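PDB 4RF7: arginine kinase from Anthopleura japonica, which catalyses the reversible transfer of a phosphoryl group from ATP to L-arginine, giving ADP and N(omega)-phospho-L-arginine. Local coordinates for residues Ser129-Val134 against Arg287-Val292. Residues are numbered along the deposited sequence; the frame is centred on the assembly and turned at random.
With ARG (arginine), chain H.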
loop_
_atom_site.group_PDB
_atom_site.type_symbol
_atom_site.label_atom_id
_atom_site.label_comp_id
_atom_site.label_asym_id
_atom_site.label_seq_id
_atom_site.Cartn_x
_atom_site.Cartn_y
_atom_site.Cartn_z
ATOM N N SER A 129 -6.337 2.949 -1.809
ATOM C CA SER A 129 -5.883 3.859 -0.764
ATOM C C SER A 129 -6.895 4.963 -0.468
ATOM O O SER A 129 -7.746 5.283 -1.304
ATOM C CB SER A 129 -4.542 4.479 -1.151
ATOM O OG SER A 129 -4.659 5.239 -2.343
ATOM N N THR A 130 -6.784 5.540 0.726
ATOM C CA THR A 130 -7.679 6.603 1.179
ATOM C C THR A 130 -6.851 7.726 1.810
ATOM O O THR A 130 -5.846 7.466 2.478
ATOM C CB THR A 130 -8.687 6.063 2.208
ATOM O OG1 THR A 130 -9.490 5.037 1.607
ATOM C CG2 THR A 130 -9.596 7.169 2.717
ATOM N N ARG A 131 -7.266 8.972 1.602
ATOM C CA ARG A 131 -6.500 10.115 2.087
ATOM C C ARG A 131 -7.414 11.291 2.418
ATOM O O ARG A 131 -8.305 11.636 1.634
ATOM C CB ARG A 131 -5.473 10.531 1.030
ATOM C CG ARG A 131 -4.600 11.726 1.403
ATOM C CD ARG A 131 -3.771 12.155 0.198
ATOM N NE ARG A 131 -2.760 13.153 0.537
ATOM C CZ ARG A 131 -2.937 14.467 0.432
ATOM N NH1 ARG A 131 -1.955 15.293 0.762
ATOM N NH2 ARG A 131 -4.090 14.956 -0.008
ATOM N N ILE A 132 -7.201 11.898 3.583
ATOM C CA ILE A 132 -7.926 13.111 3.947
ATOM C C ILE A 132 -6.968 14.183 4.460
ATOM O O ILE A 132 -6.223 13.963 5.420
ATOM C CB ILE A 132 -9.008 12.858 5.014
ATOM C CG1 ILE A 132 -9.970 11.757 4.564
ATOM C CG2 ILE A 132 -9.785 14.142 5.289
ATOM C CD1 ILE A 132 -10.988 11.358 5.625
ATOM N N ARG A 133 -7.001 15.344 3.812
ATOM C CA ARG A 133 -6.146 16.466 4.173
ATOM C C ARG A 133 -7.003 17.656 4.586
ATOM O O ARG A 133 -8.058 17.888 3.999
ATOM C CB ARG A 133 -5.288 16.854 2.970
ATOM C CG ARG A 133 -4.528 18.162 3.117
ATOM C CD ARG A 133 -4.664 18.997 1.857
ATOM N NE ARG A 133 -5.676 20.042 1.983
ATOM C CZ ARG A 133 -6.106 20.799 0.978
ATOM N NH1 ARG A 133 -7.029 21.728 1.195
ATOM N NH2 ARG A 133 -5.623 20.629 -0.246
ATOM N N VAL A 134 -6.563 18.396 5.604
ATOM C CA VAL A 134 -7.162 19.695 5.922
ATOM C C VAL A 134 -6.079 20.761 6.101
ATOM O O VAL A 134 -4.965 20.461 6.538
ATOM C CB VAL A 134 -8.063 19.655 7.187
ATOM C CG1 VAL A 134 -9.323 18.835 6.936
ATOM C CG2 VAL A 134 -7.292 19.112 8.386
ATOM N N ARG A 287 -9.288 18.279 1.382
ATOM C CA ARG A 287 -9.262 17.442 0.192
ATOM C C ARG A 287 -9.352 15.985 0.631
ATOM O O ARG A 287 -8.384 15.422 1.150
ATOM C CB ARG A 287 -7.992 17.657 -0.637
ATOM C CG ARG A 287 -7.980 16.819 -1.917
ATOM C CD ARG A 287 -6.733 17.024 -2.762
ATOM N NE ARG A 287 -6.851 16.337 -4.047
ATOM C CZ ARG A 287 -6.501 15.071 -4.258
ATOM N NH1 ARG A 287 -6.650 14.530 -5.459
ATOM N NH2 ARG A 287 -6.006 14.341 -3.268
ATOM N N ALA A 288 -10.521 15.381 0.445
ATOM C CA ALA A 288 -10.700 13.958 0.728
ATOM C C ALA A 288 -10.574 13.181 -0.576
ATOM O O ALA A 288 -11.153 13.580 -1.590
ATOM C CB ALA A 288 -12.054 13.702 1.363
ATOM N N SER A 289 -9.830 12.077 -0.556
ATOM C CA SER A 289 -9.595 11.320 -1.784
ATOM C C SER A 289 -9.464 9.807 -1.600
ATOM O O SER A 289 -9.068 9.319 -0.535
ATOM C CB SER A 289 -8.370 11.858 -2.522
ATOM O OG SER A 289 -7.202 11.731 -1.735
ATOM N N VAL A 290 -9.802 9.077 -2.661
ATOM C CA VAL A 290 -9.704 7.624 -2.689
ATOM C C VAL A 290 -9.155 7.188 -4.045
ATOM O O VAL A 290 -9.562 7.721 -5.082
ATOM C CB VAL A 290 -11.090 6.963 -2.458
ATOM C CG1 VAL A 290 -11.027 5.459 -2.699
ATOM C CG2 VAL A 290 -11.604 7.250 -1.054
ATOM N N HIS A 291 -8.208 6.251 -4.036
ATOM C CA HIS A 291 -7.785 5.591 -5.263
ATOM C C HIS A 291 -8.583 4.300 -5.394
ATOM O O HIS A 291 -8.568 3.459 -4.488
ATOM C CB HIS A 291 -6.288 5.282 -5.246
ATOM C CG HIS A 291 -5.411 6.495 -5.426
ATOM N ND1 HIS A 291 -4.044 6.425 -5.408
ATOM C CD2 HIS A 291 -5.732 7.788 -5.626
ATOM C CE1 HIS A 291 -3.539 7.632 -5.585
ATOM N NE2 HIS A 291 -4.552 8.489 -5.722
ATOM N N VAL A 292 -9.286 4.150 -6.512
ATOM C CA VAL A 292 -10.126 2.977 -6.727
ATOM C C VAL A 292 -10.058 2.536 -8.185
ATOM O O VAL A 292 -10.016 3.368 -9.097
ATOM C CB VAL A 292 -11.586 3.251 -6.292
ATOM C CG1 VAL A 292 -12.175 4.405 -7.093
ATOM C CG2 VAL A 292 -12.445 2.000 -6.427
HETATM N N ARG H . -0.312 14.255 -2.938
HETATM C CA ARG H . -0.898 13.147 -3.682
HETATM C C ARG H . -2.124 13.610 -4.463
HETATM O O ARG H . -2.020 14.071 -5.602
HETATM C CB ARG H . -1.276 12.008 -2.731
HETATM C CG ARG H . -1.715 10.728 -3.426
HETATM C CD ARG H . -2.290 9.723 -2.443
HETATM N NE ARG H . -3.750 9.671 -2.493
HETATM C CZ ARG H . -4.461 8.575 -2.251
HETATM N NH1 ARG H . -3.843 7.449 -1.943
HETATM N NH2 ARG H . -5.785 8.603 -2.319
HETATM O OXT ARG H . -3.252 13.543 -3.974
HETATM O O HOH W 1 -6.531 13.871 -0.291
#
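Strand residues Ser129-Arg133 pair antiparallel with Arg287-His291, with Arg131 and Ser289 a hydrogen-bonded pair joined by Arg131 N to Ser289 O (2.8 Å) and Ser289 N to Arg131 O (2.7 Å). Ser129, Arg131, Arg133, Arg287, Ser289 and His291 share one face, where an arginine is bound. His291 lays its ring face against the ligand guanidinium, whose CZ lies 3.4 Å above the ring plane, over its centre. Arg131 and Arg287 have extended chains that cross at about a right angle, bringing NH2 of Arg131 3.8 Å from NH2 of Arg287. A water lies at the edge of the Arg131 guanidinium, in its plane. It accepts from Arg131 NH2 (2.7 Å) and donates to Arg287 O and Ser289 OG. Arg287 NH2 also approaches the ligand carboxylate, 3.0 Å from OXT, while Arg287 NH1 forms a salt bridge with Asp333. The Arg133 chain bends at chi2 (-135°) and chi3 (100°), and Arg287 CB lies over one face of its guanidinium, toward the rim. Arg133 NH1 donates hydrogen bonds to Asn281 OD1 and Gly285 O. On the other face, Ile132 CG1 meets Ala288 CB at 4.3 Å, where Ile132 also packs on helix 246-264. These are central strands of the antiparallel sheet of the first phosphagen kinase C-terminal domain; both belong to the predicted ATP site, and the arginine-rich face is probably the part that meets the nucleotide.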